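Local coordinates for protein arginyl-trna synthetase (Thermus thermophilus, PDB 1IQ0) that probably attaches L-arginine to tRNA(Arg) in an ATP-dependent reaction, as a monomeric class I arginyl-tRNA synthetase, at residues G331-T334 / G339-Y342. Sequence-based numbering, arbitrary orientation.
Sequences GLRT and GEAY
Arg333 NH2 and Glu340 OE1 form a long salt bridge, 4.0 Å apart, at the surface of the mixed sheet of the class I synthetase catalytic domain. The two residues sit on strands 333-335 and 340-341, which are not direct neighbours: strand 320-323 runs between them, antiparallel to both, and 340-341 is the outermost strand at that end of the sheet. Backbone hydrogen bonds join Thr334 to Arg322 and Glu340 to Phe321; no hydrogen bond links 331-334 to 339-342 directly, and the contact is carried by the side chains of Arg333, Glu340 and Tyr342. Arg333 does most of the reaching. Its side chain touches Phe321 of the middle strand, and a bend about the CG-CD bond (chi3 73°) brings the guanidinium near both Glu340 and Tyr342. Glu340 meets it with a fully extended side chain, CG anti to the backbone N (chi1 175°). The carboxylate stands nearly perpendicular to the guanidinium, the planes 86° apart, and OE1 lies well out of the guanidinium plane. No N-H points at the oxygen, so the attraction is one of charge alone, probably softened by solvent at this exposed position. On the Tyr342 side, NH1 lies over one face of the phenol ring, 4.3 Å from Tyr342 CD2, while that ring carbon approaches the guanidinium edge, near its plane. The resulting cation-pi contact is long and at most weakly attractive, with Arg333 CZ 5.4 Å from the Tyr342 ring centroid. The backbone also comes close to the charged end, Glu340 O lying 4.1 Å from Arg333 NH2.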
ATOM      1  N   GLY A 331      -5.326  -9.720  17.782  1.00 32.31           N
ATOM      2  CA  GLY A 331      -4.343  -8.811  18.347  1.00 30.92           C
ATOM      3  C   GLY A 331      -4.603  -7.322  18.214  1.00 31.28           C
ATOM      4  O   GLY A 331      -3.747  -6.518  18.568  1.00 32.73           O
ATOM      5  N   LEU A 332      -5.772  -6.938  17.719  1.00 25.20           N
ATOM      6  CA  LEU A 332      -6.078  -5.521  17.555  1.00 24.26           C
ATOM      7  C   LEU A 332      -6.250  -4.799  18.899  1.00 25.90           C
ATOM      8  O   LEU A 332      -6.929  -5.296  19.796  1.00 25.43           O
ATOM      9  CB  LEU A 332      -7.339  -5.363  16.700  1.00 18.82           C
ATOM     10  CG  LEU A 332      -7.846  -3.950  16.396  1.00 20.48           C
ATOM     11  CD1 LEU A 332      -6.743  -3.117  15.752  1.00 20.67           C
ATOM     12  CD2 LEU A 332      -9.060  -4.048  15.470  1.00 15.85           C
ATOM     13  N   ARG A 333      -5.618  -3.634  19.033  1.00 23.63           N
ATOM     14  CA  ARG A 333      -5.715  -2.842  20.260  1.00 23.27           C
ATOM     15  C   ARG A 333      -6.369  -1.489  19.962  1.00 22.30           C
ATOM     16  O   ARG A 333      -6.147  -0.890  18.906  1.00 21.78           O
ATOM     17  CB  ARG A 333      -4.329  -2.624  20.887  1.00 26.31           C
ATOM     18  CG  ARG A 333      -3.745  -3.833  21.634  1.00 30.09           C
ATOM     19  CD  ARG A 333      -2.303  -3.564  22.113  1.00 31.89           C
ATOM     20  NE  ARG A 333      -2.192  -2.647  23.254  1.00 39.50           N
ATOM     21  CZ  ARG A 333      -1.443  -1.536  23.274  1.00 45.19           C
ATOM     22  NH1 ARG A 333      -0.728  -1.166  22.211  1.00 36.03           N
ATOM     23  NH2 ARG A 333      -1.376  -0.798  24.379  1.00 41.91           N
ATOM     24  N   THR A 334      -7.168  -1.003  20.904  1.00 21.72           N
ATOM     25  CA  THR A 334      -7.870   0.260  20.726  1.00 17.89           C
ATOM     26  C   THR A 334      -7.559   1.255  21.831  1.00 20.75           C
ATOM     27  O   THR A 334      -7.238   0.870  22.954  1.00 22.22           O
ATOM     28  CB  THR A 334      -9.407   0.040  20.735  1.00 20.32           C
ATOM     29  OG1 THR A 334     -10.082   1.291  20.541  1.00 23.41           O
ATOM     30  CG2 THR A 334      -9.855  -0.539  22.081  1.00 18.43           C
ATOM     31  N   GLY A 339      -6.362   1.833  30.186  1.00 27.96           N
ATOM     32  CA  GLY A 339      -5.433   0.986  29.470  1.00 28.97           C
ATOM     33  C   GLY A 339      -4.010   1.440  29.700  1.00 30.99           C
ATOM     34  O   GLY A 339      -3.757   2.326  30.516  1.00 32.53           O
ATOM     35  N   GLU A 340      -3.082   0.834  28.973  1.00 31.06           N
ATOM     36  CA  GLU A 340      -1.669   1.171  29.089  1.00 31.14           C
ATOM     37  C   GLU A 340      -1.326   2.354  28.192  1.00 27.23           C
ATOM     38  O   GLU A 340      -1.657   2.357  27.005  1.00 24.86           O
ATOM     39  CB  GLU A 340      -0.822  -0.043  28.704  1.00 54.49           C
ATOM     40  CG  GLU A 340       0.669   0.218  28.674  1.00 64.66           C
ATOM     41  CD  GLU A 340       1.461  -1.030  28.336  1.00 69.86           C
ATOM     42  OE1 GLU A 340       1.204  -1.625  27.267  1.00 73.71           O
ATOM     43  OE2 GLU A 340       2.336  -1.416  29.141  1.00 71.98           O
ATOM     44  N   ALA A 341      -0.674   3.357  28.773  1.00 31.45           N
ATOM     45  CA  ALA A 341      -0.272   4.553  28.047  1.00 30.54           C
ATOM     46  C   ALA A 341       0.723   4.155  26.961  1.00 28.85           C
ATOM     47  O   ALA A 341       1.670   3.415  27.221  1.00 27.39           O
ATOM     48  CB  ALA A 341       0.361   5.557  29.008  1.00 21.66           C
ATOM     49  N   TYR A 342       0.524   4.662  25.750  1.00 28.51           N
ATOM     50  CA  TYR A 342       1.401   4.289  24.649  1.00 27.60           C
ATOM     51  C   TYR A 342       1.445   5.261  23.479  1.00 25.42           C
ATOM     52  O   TYR A 342       0.437   5.852  23.103  1.00 23.96           O
ATOM     53  CB  TYR A 342       0.976   2.914  24.125  1.00 26.80           C
ATOM     54  CG  TYR A 342       1.633   2.490  22.827  1.00 25.43           C
ATOM     55  CD1 TYR A 342       2.847   1.809  22.828  1.00 24.95           C
ATOM     56  CD2 TYR A 342       1.029   2.760  21.596  1.00 23.90           C
ATOM     57  CE1 TYR A 342       3.450   1.402  21.635  1.00 24.06           C
ATOM     58  CE2 TYR A 342       1.623   2.360  20.394  1.00 25.02           C
ATOM     59  CZ  TYR A 342       2.833   1.679  20.422  1.00 25.39           C
ATOM     60  OH  TYR A 342       3.423   1.266  19.245  1.00 28.20           O
TER